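Local coordinates for protein Tp0751 (Treponema pallidum, PDB 5JK2) that adheres to extracellular matrix components and mediates interactions with host cells through a non-canonical lipocalin fold, at residues A[69-74]-A[78-83]; A[91-96]-A[113-118]; A[33-38]-A[47-52]; A[52-57]-A[126-131]. The protein carries 1 engineered substitution. All coordinates share one frame; numbering follows the deposited sequence.

Contact 1: A[69-74]-A[78-83]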
loop_
_atom_site.group_PDB
_atom_site.type_symbol
_atom_site.label_atom_id
_atom_site.label_comp_id
_atom_site.label_asym_id
_atom_site.label_seq_id
_atom_site.Cartn_x
_atom_site.Cartn_y
_atom_site.Cartn_z
ATOM N N LEU A 69 -3.783 7.863 5.826
ATOM C CA LEU A 69 -2.769 6.898 6.246
ATOM C C LEU A 69 -3.046 5.506 5.712
ATOM O O LEU A 69 -4.189 5.049 5.708
ATOM C CB LEU A 69 -2.693 6.820 7.770
ATOM C CG LEU A 69 -2.677 8.133 8.544
ATOM C CD1 LEU A 69 -2.706 7.858 10.041
ATOM C CD2 LEU A 69 -1.465 8.964 8.158
ATOM N N LEU A 70 -1.985 4.831 5.280
ATOM C CA LEU A 70 -2.059 3.428 4.901
ATOM C C LEU A 70 -1.115 2.608 5.762
ATOM O O LEU A 70 0.069 2.925 5.871
ATOM C CB LEU A 70 -1.707 3.231 3.426
ATOM C CG LEU A 70 -2.663 3.803 2.380
ATOM C CD1 LEU A 70 -2.083 3.603 0.990
ATOM C CD2 LEU A 70 -4.038 3.162 2.483
ATOM N N PHE A 71 -1.649 1.562 6.381
ATOM C CA PHE A 71 -0.826 0.584 7.072
ATOM C C PHE A 71 -1.057 -0.780 6.438
ATOM O O PHE A 71 -2.175 -1.294 6.432
ATOM C CB PHE A 71 -1.139 0.543 8.571
ATOM C CG PHE A 71 -0.153 -0.264 9.370
ATOM C CD1 PHE A 71 -0.195 -1.646 9.349
ATOM C CD2 PHE A 71 0.823 0.359 10.128
ATOM C CE1 PHE A 71 0.711 -2.390 10.073
ATOM C CE2 PHE A 71 1.733 -0.385 10.855
ATOM C CZ PHE A 71 1.674 -1.760 10.826
ATOM N N PHE A 72 0.008 -1.351 5.887
ATOM C CA PHE A 72 -0.051 -2.675 5.282
ATOM C C PHE A 72 0.323 -3.726 6.322
ATOM O O PHE A 72 1.494 -3.889 6.656
ATOM C CB PHE A 72 0.882 -2.754 4.071
ATOM C CG PHE A 72 0.579 -1.736 3.004
ATOM C CD1 PHE A 72 0.986 -0.419 3.148
ATOM C CD2 PHE A 72 -0.107 -2.095 1.857
ATOM C CE1 PHE A 72 0.709 0.519 2.172
ATOM C CE2 PHE A 72 -0.385 -1.161 0.877
ATOM C CZ PHE A 72 0.024 0.147 1.037
ATOM N N ASP A 73 -0.681 -4.424 6.843
ATOM C CA ASP A 73 -0.462 -5.430 7.878
ATOM C C ASP A 73 -0.059 -6.762 7.249
ATOM O O ASP A 73 -0.907 -7.547 6.825
ATOM C CB ASP A 73 -1.719 -5.597 8.734
ATOM C CG ASP A 73 -1.461 -6.384 10.004
ATOM O OD1 ASP A 73 -0.824 -7.455 9.935
ATOM O OD2 ASP A 73 -1.891 -5.921 11.079
ATOM N N ARG A 74 1.246 -7.008 7.208
ATOM C CA ARG A 74 1.799 -8.182 6.541
ATOM C C ARG A 74 1.344 -9.488 7.176
ATOM O O ARG A 74 1.066 -10.463 6.479
ATOM C CB ARG A 74 3.324 -8.117 6.557
ATOM C CG ARG A 74 3.996 -9.307 5.896
ATOM C CD ARG A 74 5.490 -9.092 5.749
ATOM N NE ARG A 74 6.021 -9.790 4.582
ATOM C CZ ARG A 74 5.794 -9.419 3.326
ATOM N NH1 ARG A 74 5.039 -8.357 3.070
ATOM N NH2 ARG A 74 6.316 -10.110 2.322
ATOM N N GLU A 78 -3.686 -7.522 5.611
ATOM C CA GLU A 78 -4.726 -6.505 5.633
ATOM C C GLU A 78 -4.153 -5.164 5.215
ATOM O O GLU A 78 -2.936 -4.983 5.169
ATOM C CB GLU A 78 -5.335 -6.387 7.030
ATOM C CG GLU A 78 -6.242 -7.539 7.414
ATOM C CD GLU A 78 -6.567 -7.553 8.893
ATOM O OE1 GLU A 78 -5.927 -6.796 9.653
ATOM O OE2 GLU A 78 -7.464 -8.322 9.298
ATOM N N ILE A 79 -5.039 -4.223 4.913
ATOM C CA ILE A 79 -4.634 -2.858 4.636
ATOM C C ILE A 79 -5.621 -1.925 5.310
ATOM O O ILE A 79 -6.799 -1.882 4.951
ATOM C CB ILE A 79 -4.562 -2.568 3.128
ATOM C CG1 ILE A 79 -3.494 -3.448 2.467
ATOM C CG2 ILE A 79 -4.250 -1.093 2.889
ATOM C CD1 ILE A 79 -3.518 -3.430 0.952
ATOM N N THR A 80 -5.131 -1.190 6.300
ATOM C CA THR A 80 -5.972 -0.300 7.079
ATOM C C THR A 80 -5.918 1.102 6.497
ATOM O O THR A 80 -4.842 1.649 6.262
ATOM C CB THR A 80 -5.543 -0.263 8.563
ATOM O OG1 THR A 80 -4.471 0.671 8.738
ATOM C CG2 THR A 80 -5.101 -1.645 9.035
ATOM N N PHE A 81 -7.098 1.667 6.261
ATOM C CA PHE A 81 -7.234 3.004 5.700
ATOM C C PHE A 81 -7.734 3.968 6.758
ATOM O O PHE A 81 -8.808 3.766 7.316
ATOM C CB PHE A 81 -8.205 2.995 4.522
ATOM C CG PHE A 81 -7.814 2.065 3.418
ATOM C CD1 PHE A 81 -8.018 0.700 3.537
ATOM C CD2 PHE A 81 -7.263 2.558 2.249
ATOM C CE1 PHE A 81 -7.664 -0.156 2.514
ATOM C CE2 PHE A 81 -6.911 1.710 1.224
ATOM C CZ PHE A 81 -7.110 0.349 1.355
ATOM N N SER A 82 -6.968 5.025 7.015
ATOM C CA SER A 82 -7.292 5.967 8.082
ATOM C C SER A 82 -7.182 7.427 7.660
ATOM O O SER A 82 -6.257 7.818 6.952
ATOM C CB SER A 82 -6.379 5.740 9.290
ATOM O OG SER A 82 -6.519 4.432 9.809
ATOM N N ARG A 83 -8.141 8.223 8.123
ATOM C CA ARG A 83 -8.083 9.675 8.015
ATOM C C ARG A 83 -8.989 10.275 9.085
ATOM O O ARG A 83 -10.152 10.579 8.821
ATOM C CB ARG A 83 -8.505 10.158 6.627
ATOM C CG ARG A 83 -8.272 11.653 6.412
ATOM C CD ARG A 83 -9.326 12.292 5.517
ATOM N NE ARG A 83 -9.317 13.754 5.610
ATOM C CZ ARG A 83 -8.558 14.559 4.869
ATOM N NH1 ARG A 83 -7.727 14.060 3.963
ATOM N NH2 ARG A 83 -8.631 15.873 5.037
HETATM O O HOH W 1 -3.697 3.285 8.219
#
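Strands 69-73 and 78-83 form an antiparallel beta hairpin of the lipocalin-like barrel, their directions 162° apart, with Leu69-Ser82, Phe71-Thr80 and Asp73-Glu78 as hydrogen-bonded pairs, each closed by two backbone bonds. The shortest is Leu69 N to Ser82 O at 2.7 Å. Leu70, Phe72, Ile79 and Phe81 share the buried face. There Leu70 crosses its direct partner Phe81 obliquely, bringing CD2 to 3.3 Å from Phe81 CD2, while Phe72 and Ile79 run side by side, with Phe72 CD2 3.7 Å from Ile79 CG1. The Phe81 ring also meets Phe90 and receives Arg116 in a cation-pi contact. On the other face, chi1 of Thr80 (84°) sets OG1 between the backbone N and the carbonyl carbon, 3.3 Å from Phe71 CB. A water 2.8 Å from Thr80 OG1 makes weak bonds to Leu69 O and Ser82 OG. Near the turn, Asp73 OD2 and Glu78 OE1 come within 4.4 Å, while Asp73 OD1 accepts a bond from His76 N. The hairpin therefore has an apolar face within the barrel and a mixed outer one, where Leu69 and Phe71 sit among Thr80, Ser82 and the two carboxylates, which could slightly favour protonation of one another.

Contact 2: A[91-96]-A[113-118]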
loop_
_atom_site.group_PDB
_atom_site.type_symbol
_atom_site.label_atom_id
_atom_site.label_comp_id
_atom_site.label_asym_id
_atom_site.label_seq_id
_atom_site.Cartn_x
_atom_site.Cartn_y
_atom_site.Cartn_z
ATOM N N LEU A 91 -9.262 -6.787 3.769
ATOM C CA LEU A 91 -8.466 -8.000 3.689
ATOM C C LEU A 91 -7.993 -8.220 2.262
ATOM O O LEU A 91 -8.766 -8.063 1.319
ATOM C CB LEU A 91 -9.272 -9.209 4.160
ATOM C CG LEU A 91 -9.963 -9.092 5.516
ATOM C CD1 LEU A 91 -11.405 -9.548 5.401
ATOM C CD2 LEU A 91 -9.227 -9.908 6.565
ATOM N N VAL A 92 -6.728 -8.597 2.108
ATOM C CA VAL A 92 -6.156 -8.819 0.785
ATOM C C VAL A 92 -6.590 -10.166 0.220
ATOM O O VAL A 92 -6.187 -11.220 0.714
ATOM C CB VAL A 92 -4.619 -8.765 0.813
ATOM C CG1 VAL A 92 -4.058 -8.876 -0.601
ATOM C CG2 VAL A 92 -4.139 -7.479 1.472
ATOM N N ASP A 93 -7.411 -10.123 -0.823
ATOM C CA ASP A 93 -7.860 -11.334 -1.492
ATOM C C ASP A 93 -6.809 -11.798 -2.498
ATOM O O ASP A 93 -6.698 -12.990 -2.788
ATOM C CB ASP A 93 -9.200 -11.091 -2.185
ATOM C CG ASP A 93 -10.381 -11.207 -1.236
ATOM O OD1 ASP A 93 -10.396 -12.143 -0.412
ATOM O OD2 ASP A 93 -11.296 -10.362 -1.322
ATOM N N SER A 94 -6.040 -10.848 -3.023
ATOM C CA SER A 94 -4.927 -11.157 -3.917
ATOM C C SER A 94 -3.926 -10.003 -3.963
ATOM O O SER A 94 -4.255 -8.866 -3.627
ATOM C CB SER A 94 -5.430 -11.472 -5.332
ATOM O OG SER A 94 -5.884 -10.308 -6.000
ATOM N N ALA A 95 -2.701 -10.309 -4.380
ATOM C CA ALA A 95 -1.644 -9.309 -4.478
ATOM C C ALA A 95 -0.555 -9.778 -5.440
ATOM O O ALA A 95 0.005 -10.862 -5.272
ATOM C CB ALA A 95 -1.056 -9.027 -3.109
ATOM N N HIS A 96 -0.259 -8.950 -6.439
ATOM C CA HIS A 96 0.701 -9.298 -7.484
ATOM C C HIS A 96 1.719 -8.189 -7.704
ATOM O O HIS A 96 1.371 -7.011 -7.730
ATOM C CB HIS A 96 -0.022 -9.597 -8.801
ATOM C CG HIS A 96 -0.590 -10.980 -8.874
ATOM N ND1 HIS A 96 -1.856 -11.292 -8.429
ATOM C CD2 HIS A 96 -0.057 -12.138 -9.335
ATOM C CE1 HIS A 96 -2.082 -12.579 -8.614
ATOM N NE2 HIS A 96 -1.007 -13.117 -9.163
ATOM N N SER A 113 -19.452 -7.222 -0.189
ATOM C CA SER A 113 -19.890 -6.528 -1.394
ATOM C C SER A 113 -18.936 -5.405 -1.773
ATOM O O SER A 113 -18.741 -5.110 -2.953
ATOM C CB SER A 113 -21.291 -5.958 -1.189
ATOM O OG SER A 113 -22.121 -6.882 -0.512
ATOM N N ILE A 114 -18.342 -4.788 -0.758
ATOM C CA ILE A 114 -17.484 -3.631 -0.952
ATOM C C ILE A 114 -16.020 -4.043 -0.923
ATOM O O ILE A 114 -15.539 -4.615 0.055
ATOM C CB ILE A 114 -17.759 -2.564 0.119
ATOM C CG1 ILE A 114 -19.201 -2.055 -0.004
ATOM C CG2 ILE A 114 -16.766 -1.408 -0.004
ATOM C CD1 ILE A 114 -19.725 -1.401 1.232
ATOM N N ARG A 115 -15.323 -3.726 -2.006
ATOM C CA ARG A 115 -13.935 -4.107 -2.186
ATOM C C ARG A 115 -13.160 -2.889 -2.668
ATOM O O ARG A 115 -13.744 -1.829 -2.872
ATOM C CB ARG A 115 -13.840 -5.269 -3.177
ATOM C CG ARG A 115 -14.723 -6.446 -2.788
ATOM C CD ARG A 115 -14.164 -7.778 -3.254
ATOM N NE ARG A 115 -14.074 -7.863 -4.707
ATOM C CZ ARG A 115 -13.681 -8.947 -5.369
ATOM N NH1 ARG A 115 -13.630 -8.933 -6.694
ATOM N NH2 ARG A 115 -13.336 -10.046 -4.710
ATOM N N ARG A 116 -11.851 -3.032 -2.843
ATOM C CA ARG A 116 -11.019 -1.900 -3.234
ATOM C C ARG A 116 -9.750 -2.347 -3.956
ATOM O O ARG A 116 -8.982 -3.157 -3.437
ATOM C CB ARG A 116 -10.658 -1.071 -2.000
ATOM C CG ARG A 116 -9.881 0.201 -2.297
ATOM C CD ARG A 116 -9.795 1.091 -1.073
ATOM N NE ARG A 116 -11.079 1.715 -0.769
ATOM C CZ ARG A 116 -11.363 2.328 0.375
ATOM N NH1 ARG A 116 -10.455 2.403 1.338
ATOM N NH2 ARG A 116 -12.560 2.866 0.558
ATOM N N ARG A 117 -9.542 -1.812 -5.157
ATOM C CA ARG A 117 -8.344 -2.094 -5.940
ATOM C C ARG A 117 -7.282 -1.036 -5.703
ATOM O O ARG A 117 -7.584 0.155 -5.647
ATOM C CB ARG A 117 -8.677 -2.165 -7.428
ATOM C CG ARG A 117 -9.586 -3.318 -7.778
ATOM C CD ARG A 117 -9.715 -3.515 -9.280
ATOM N NE ARG A 117 -10.179 -4.862 -9.604
ATOM C CZ ARG A 117 -11.432 -5.284 -9.453
ATOM N NH1 ARG A 117 -11.754 -6.530 -9.773
ATOM N NH2 ARG A 117 -12.364 -4.467 -8.979
ATOM N N LEU A 118 -6.037 -1.481 -5.581
ATOM C CA LEU A 118 -4.924 -0.593 -5.279
ATOM C C LEU A 118 -3.817 -0.747 -6.311
ATOM O O LEU A 118 -3.582 -1.838 -6.827
ATOM C CB LEU A 118 -4.381 -0.881 -3.875
ATOM C CG LEU A 118 -4.338 0.297 -2.896
ATOM C CD1 LEU A 118 -5.743 0.792 -2.597
ATOM C CD2 LEU A 118 -3.623 -0.095 -1.613
#
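Asp93 and Arg115 reach towards each other over the outside of the barrel in a long salt bridge, with OD2 of Asp93 4.0 Å from NH2 of Arg115. The acid stands on a classic beta bulge, in which Asp93 and Ser94 both face Leu105 of the adjoining strand 101-108. This strand lies between the partners' own strands in the antiparallel barrel, so the charges meet across an intervening strand; the CA atoms of Asp93 and Arg115 are 9.5 Å apart, and the side chains provide the contact. The two side chains are roughly perpendicular. The carboxylate and guanidinium planes are inclined by 49°, so the ions do not face one another as a flat, two-pronged pair. A bend in the arginine chain at chi3 (-63°) helps to carry the guanidinium towards the acid.

Further out, Leu105 is touched by both side chains and underlies the bridge. Asp93 has a stronger partner in Arg107, whose NH1 forms a salt bridge with OD1, probably fixing the carboxylate more firmly than Arg115 does. NE of Arg115 has a weak, long ion pair with Asp135, and its NH1 lies near Arg138, a like charge. Within the carboxylate the two oxygens are unequally placed: Asp93 OD1 is 5.6 Å from Arg115 NH2, well behind OD2.

Contact 3: A[33-38]-A[47-52]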
loop_
_atom_site.group_PDB
_atom_site.type_symbol
_atom_site.label_atom_id
_atom_site.label_comp_id
_atom_site.label_asym_id
_atom_site.label_seq_id
_atom_site.Cartn_x
_atom_site.Cartn_y
_atom_site.Cartn_z
ATOM N N ALA A 33 18.698 -2.625 0.977
ATOM C CA ALA A 33 19.172 -3.939 0.559
ATOM C C ALA A 33 18.012 -4.727 -0.034
ATOM O O ALA A 33 18.106 -5.260 -1.141
ATOM C CB ALA A 33 19.780 -4.686 1.731
ATOM N N LEU A 34 16.920 -4.786 0.719
ATOM C CA LEU A 34 15.697 -5.450 0.285
ATOM C C LEU A 34 15.196 -4.835 -1.018
ATOM O O LEU A 34 14.726 -5.538 -1.914
ATOM C CB LEU A 34 14.630 -5.337 1.377
ATOM C CG LEU A 34 13.448 -6.306 1.385
ATOM C CD1 LEU A 34 13.928 -7.736 1.580
ATOM C CD2 LEU A 34 12.474 -5.902 2.481
ATOM N N TRP A 35 15.303 -3.513 -1.107
ATOM C CA TRP A 35 14.900 -2.771 -2.296
ATOM C C TRP A 35 15.707 -3.197 -3.514
ATOM O O TRP A 35 15.152 -3.428 -4.588
ATOM C CB TRP A 35 15.060 -1.267 -2.056
ATOM C CG TRP A 35 15.031 -0.435 -3.302
ATOM C CD1 TRP A 35 16.080 0.228 -3.870
ATOM C CD2 TRP A 35 13.895 -0.175 -4.136
ATOM N NE1 TRP A 35 15.667 0.885 -5.003
ATOM C CE2 TRP A 35 14.331 0.652 -5.189
ATOM C CE3 TRP A 35 12.553 -0.563 -4.093
ATOM C CZ2 TRP A 35 13.471 1.099 -6.191
ATOM C CZ3 TRP A 35 11.702 -0.118 -5.089
ATOM C CH2 TRP A 35 12.164 0.704 -6.123
ATOM N N ASN A 36 17.018 -3.304 -3.336
ATOM C CA ASN A 36 17.912 -3.693 -4.418
ATOM C C ASN A 36 17.560 -5.065 -4.980
ATOM O O ASN A 36 17.692 -5.302 -6.182
ATOM C CB ASN A 36 19.361 -3.688 -3.931
ATOM C CG ASN A 36 20.358 -3.835 -5.066
ATOM O OD1 ASN A 36 20.863 -2.844 -5.594
ATOM N ND2 ASN A 36 20.645 -5.074 -5.446
ATOM N N ARG A 37 17.107 -5.964 -4.113
ATOM C CA ARG A 37 16.734 -7.310 -4.537
ATOM C C ARG A 37 15.449 -7.294 -5.363
ATOM O O ARG A 37 15.116 -8.277 -6.025
ATOM C CB ARG A 37 16.569 -8.232 -3.324
ATOM C CG ARG A 37 17.831 -8.366 -2.481
ATOM C CD ARG A 37 17.972 -9.749 -1.852
ATOM N NE ARG A 37 17.025 -9.978 -0.764
ATOM C CZ ARG A 37 17.171 -9.505 0.470
ATOM N NH1 ARG A 37 18.220 -8.754 0.783
ATOM N NH2 ARG A 37 16.260 -9.772 1.394
ATOM N N ALA A 38 14.739 -6.172 -5.325
ATOM C CA ALA A 38 13.473 -6.033 -6.034
ATOM C C ALA A 38 13.623 -5.163 -7.280
ATOM O O ALA A 38 12.835 -5.280 -8.220
ATOM C CB ALA A 38 12.419 -5.451 -5.111
ATOM N N GLN A 47 6.658 -6.720 -1.736
ATOM C CA GLN A 47 5.620 -6.379 -0.774
ATOM C C GLN A 47 6.211 -6.177 0.610
ATOM O O GLN A 47 5.683 -5.416 1.420
ATOM C CB GLN A 47 4.557 -7.480 -0.724
ATOM C CG GLN A 47 3.999 -7.886 -2.084
ATOM C CD GLN A 47 2.910 -8.939 -1.978
ATOM O OE1 GLN A 47 2.491 -9.305 -0.881
ATOM N NE2 GLN A 47 2.447 -9.431 -3.122
ATOM N N HIS A 48 7.315 -6.866 0.873
ATOM C CA HIS A 48 7.946 -6.835 2.184
ATOM C C HIS A 48 8.342 -5.409 2.561
ATOM O O HIS A 48 8.466 -5.079 3.742
ATOM C CB HIS A 48 9.164 -7.759 2.201
ATOM C CG HIS A 48 9.528 -8.260 3.564
ATOM N ND1 HIS A 48 10.421 -9.290 3.767
ATOM C CD2 HIS A 48 9.112 -7.875 4.797
ATOM C CE1 HIS A 48 10.543 -9.516 5.062
ATOM N NE2 HIS A 48 9.761 -8.673 5.709
ATOM N N LEU A 49 8.519 -4.563 1.551
ATOM C CA LEU A 49 8.835 -3.159 1.777
ATOM C C LEU A 49 7.599 -2.362 2.180
ATOM O O LEU A 49 7.714 -1.291 2.771
ATOM C CB LEU A 49 9.460 -2.538 0.525
ATOM C CG LEU A 49 10.915 -2.896 0.208
ATOM C CD1 LEU A 49 11.319 -2.312 -1.134
ATOM C CD2 LEU A 49 11.852 -2.409 1.308
ATOM N N LEU A 50 6.417 -2.878 1.855
ATOM C CA LEU A 50 5.177 -2.164 2.147
ATOM C C LEU A 50 4.755 -2.312 3.600
ATOM O O LEU A 50 4.108 -1.423 4.155
ATOM C CB LEU A 50 4.048 -2.654 1.238
ATOM C CG LEU A 50 4.177 -2.262 -0.233
ATOM C CD1 LEU A 50 3.118 -2.956 -1.057
ATOM C CD2 LEU A 50 4.075 -0.754 -0.393
ATOM N N ALA A 51 5.113 -3.441 4.204
ATOM C CA ALA A 51 4.753 -3.726 5.588
ATOM C C ALA A 51 5.138 -2.574 6.512
ATOM O O ALA A 51 6.317 -2.358 6.791
ATOM C CB ALA A 51 5.415 -5.011 6.046
ATOM N N GLY A 52 4.132 -1.834 6.971
ATOM C CA GLY A 52 4.345 -0.729 7.887
ATOM C C GLY A 52 3.407 0.434 7.632
ATOM O O GLY A 52 2.470 0.327 6.849
#
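The indole of Trp35 meets Leu49 at its edge: CD1 of the leucine lies in the ring plane, 3.7 Å from CE3 of Trp35, and the leucine comes in nearly square to the indole. The same methyl is 3.8 Å from Trp35 CA, so it fits into the corner between the indole and the helix backbone. The imidazole of His48 is approached obliquely by CD2 of Leu34, which is 3.9 Å from His48 CG and 3.8 Å from His48 CB. Within the helix, one face of the Arg37 guanidinium lies over Leu34 CA, offset toward the rim of the group.

Helix 26-39 precedes the beta-barrel strands, and the helix-like turn 47-50, which lacks regular helical bonding, leads through Ala51 into the first of them, 52-56; this recalls the short helical segment that closes one barrel end in lipocalins.

Leu49 is forked between two helix residues, its CD1 given to Trp35 and its CD2 set 3.7 Å from Leu34 CD2. The two leucines lie alongside, pointing opposite ways. A chi1 of -160° swings CG of Leu34 away from its backbone N, and chi2 then turns CD2 toward 47-52. Phe122 of strand 115-122 is touched by both Trp35 and Leu49. The backbone adds a polar tie to the helix, as Leu49 O accepts a hydrogen bond from Arg31 NH1.

Contact 4: A[52-57]-A[126-131]. Engineered in segment 126-131: Ala126 (natural residue Glu).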
loop_
_atom_site.group_PDB
_atom_site.type_symbol
_atom_site.label_atom_id
_atom_site.label_comp_id
_atom_site.label_asym_id
_atom_site.label_seq_id
_atom_site.Cartn_x
_atom_site.Cartn_y
_atom_site.Cartn_z
ATOM N N GLY A 52 4.132 -1.834 6.971
ATOM C CA GLY A 52 4.345 -0.729 7.887
ATOM C C GLY A 52 3.407 0.434 7.632
ATOM O O GLY A 52 2.470 0.327 6.849
ATOM N N LEU A 53 3.676 1.551 8.299
ATOM C CA LEU A 53 2.838 2.738 8.213
ATOM C C LEU A 53 3.285 3.657 7.088
ATOM O O LEU A 53 4.479 3.890 6.910
ATOM C CB LEU A 53 2.871 3.498 9.537
ATOM C CG LEU A 53 2.092 4.812 9.596
ATOM C CD1 LEU A 53 0.613 4.559 9.398
ATOM C CD2 LEU A 53 2.354 5.508 10.920
ATOM N N TRP A 54 2.318 4.194 6.350
ATOM C CA TRP A 54 2.593 5.121 5.259
ATOM C C TRP A 54 1.711 6.359 5.378
ATOM O O TRP A 54 0.502 6.251 5.581
ATOM C CB TRP A 54 2.371 4.439 3.912
ATOM C CG TRP A 54 3.332 3.323 3.649
ATOM C CD1 TRP A 54 3.257 2.048 4.124
ATOM C CD2 TRP A 54 4.515 3.383 2.844
ATOM N NE1 TRP A 54 4.320 1.309 3.666
ATOM C CE2 TRP A 54 5.107 2.105 2.878
ATOM C CE3 TRP A 54 5.131 4.391 2.096
ATOM C CZ2 TRP A 54 6.285 1.811 2.194
ATOM C CZ3 TRP A 54 6.300 4.097 1.419
ATOM C CH2 TRP A 54 6.863 2.818 1.471
ATOM N N ILE A 55 2.328 7.533 5.258
ATOM C CA ILE A 55 1.621 8.803 5.389
ATOM C C ILE A 55 1.625 9.550 4.061
ATOM O O ILE A 55 2.656 9.645 3.399
ATOM C CB ILE A 55 2.252 9.696 6.475
ATOM C CG1 ILE A 55 2.266 8.972 7.821
ATOM C CG2 ILE A 55 1.482 10.997 6.613
ATOM C CD1 ILE A 55 3.450 8.082 8.027
ATOM N N GLN A 56 0.474 10.099 3.687
ATOM C CA GLN A 56 0.328 10.743 2.387
ATOM C C GLN A 56 1.041 12.092 2.336
ATOM O O GLN A 56 1.121 12.800 3.337
ATOM C CB GLN A 56 -1.150 10.934 2.044
ATOM C CG GLN A 56 -1.373 11.467 0.644
ATOM C CD GLN A 56 -2.828 11.479 0.243
ATOM O OE1 GLN A 56 -3.409 12.533 -0.010
ATOM N NE2 GLN A 56 -3.430 10.296 0.182
ATOM N N THR A 57 1.545 12.440 1.153
ATOM C CA THR A 57 2.183 13.735 0.911
ATOM C C THR A 57 1.172 14.671 0.242
ATOM O O THR A 57 0.167 14.193 -0.285
ATOM C CB THR A 57 3.459 13.563 0.042
ATOM O OG1 THR A 57 4.325 12.601 0.661
ATOM C CG2 THR A 57 4.210 14.882 -0.131
ATOM N N ALA A 126 11.165 3.909 0.524
ATOM C CA ALA A 126 10.273 4.550 1.489
ATOM C C ALA A 126 9.431 5.635 0.829
ATOM O O ALA A 126 8.977 6.571 1.489
ATOM C CB ALA A 126 11.071 5.134 2.635
ATOM N N VAL A 127 9.233 5.499 -0.478
ATOM C CA VAL A 127 8.431 6.441 -1.248
ATOM C C VAL A 127 7.634 5.691 -2.309
ATOM O O VAL A 127 8.206 5.004 -3.154
ATOM C CB VAL A 127 9.308 7.514 -1.924
ATOM C CG1 VAL A 127 8.446 8.494 -2.704
ATOM C CG2 VAL A 127 10.151 8.249 -0.890
ATOM N N ILE A 128 6.312 5.828 -2.252
ATOM C CA ILE A 128 5.419 5.171 -3.200
ATOM C C ILE A 128 4.431 6.169 -3.790
ATOM O O ILE A 128 4.402 7.336 -3.397
ATOM C CB ILE A 128 4.628 4.016 -2.536
ATOM C CG1 ILE A 128 3.745 4.548 -1.398
ATOM C CG2 ILE A 128 5.576 2.957 -2.008
ATOM C CD1 ILE A 128 2.687 3.574 -0.923
ATOM N N HIS A 129 3.617 5.699 -4.730
ATOM C CA HIS A 129 2.481 6.468 -5.215
ATOM C C HIS A 129 1.294 5.527 -5.371
ATOM O O HIS A 129 1.398 4.488 -6.025
ATOM C CB HIS A 129 2.795 7.163 -6.540
ATOM C CG HIS A 129 1.819 8.243 -6.893
ATOM N ND1 HIS A 129 2.133 9.584 -6.826
ATOM C CD2 HIS A 129 0.527 8.179 -7.294
ATOM C CE1 HIS A 129 1.080 10.299 -7.182
ATOM N NE2 HIS A 129 0.092 9.470 -7.469
ATOM N N VAL A 130 0.172 5.892 -4.759
ATOM C CA VAL A 130 -0.989 5.014 -4.696
ATOM C C VAL A 130 -2.150 5.522 -5.543
ATOM O O VAL A 130 -2.421 6.721 -5.597
ATOM C CB VAL A 130 -1.484 4.847 -3.244
ATOM C CG1 VAL A 130 -2.639 3.850 -3.181
ATOM C CG2 VAL A 130 -0.347 4.394 -2.342
ATOM N N ARG A 131 -2.825 4.584 -6.199
ATOM C CA ARG A 131 -4.071 4.847 -6.901
ATOM C C ARG A 131 -5.083 3.835 -6.388
ATOM O O ARG A 131 -4.809 2.636 -6.360
ATOM C CB ARG A 131 -3.879 4.747 -8.422
ATOM C CG ARG A 131 -5.139 4.466 -9.249
ATOM C CD ARG A 131 -6.008 5.704 -9.444
ATOM N NE ARG A 131 -7.144 5.427 -10.327
ATOM C CZ ARG A 131 -7.996 6.344 -10.780
ATOM N NH1 ARG A 131 -7.858 7.619 -10.443
ATOM N NH2 ARG A 131 -8.991 5.980 -11.577
#
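Trp54 lays one face of its indole against Ile128, whose CD1 stands 3.9 Å above the ring plane, displaced toward the rim. This is interior packing in the antiparallel lipocalin-type barrel, between its first strand, 52-56, and strand 127-135; the last strand, 149-153, lies between them, and no hydrogen bond links the two segments directly. The isoleucine offers more than one branch to the benzo part of the indole: CG1 is 3.8 Å from Trp54 CE3, and CG2 is 3.7 Å from Trp54 CH2. With chi1 of Ile128 at 61°, CG1 is flanked by both backbone neighbours of CA, and CG1 and CG2 together are turned toward the ring.

At the far rim the indole abuts backbone, with Val127 N near the ring plane at the edge and 3.8 Å from Trp54 CZ3. The engineered Ala126 borders this rim as well. The indole is held in its orientation from the opposite end, where NE1 donates to Leu50 O, and the Phe72 ring meets it with the planes nearly perpendicular. Ile128 in turn touches Val120, Phe122 and Tyr151, which extend the apolar cluster. The closest approach of the two segments is from Trp54 CZ3 to the carbonyl carbon C of Ala126, at 3.5 Å.

How the contacts relate
From the N terminus, contact 3 comes first, closing the short loop between helix 26-39 and the turn that enters the barrel. It shares Gly52 with contact 4, whose loop runs from the first strand to strand 127-135 and encloses both contact 1 and contact 2. Those two follow in series: the 69-73/78-83 hairpin closes before 91-96 opens towards 113-118. Contacts 4 and 1 meet through neighbouring strands, Gly52 and Trp54 probably bonding to Phe72 and Leu70; contacts 1 and 2 share the adjacent strands 78-83 and 86-98, and Phe81 also reaches Leu118 across the barrel. Contact 1 pairs adjacent strands, contact 4 spans the interior between 52-56 and 127-135, and contact 2 bridges 86-98 and 115-122 outside.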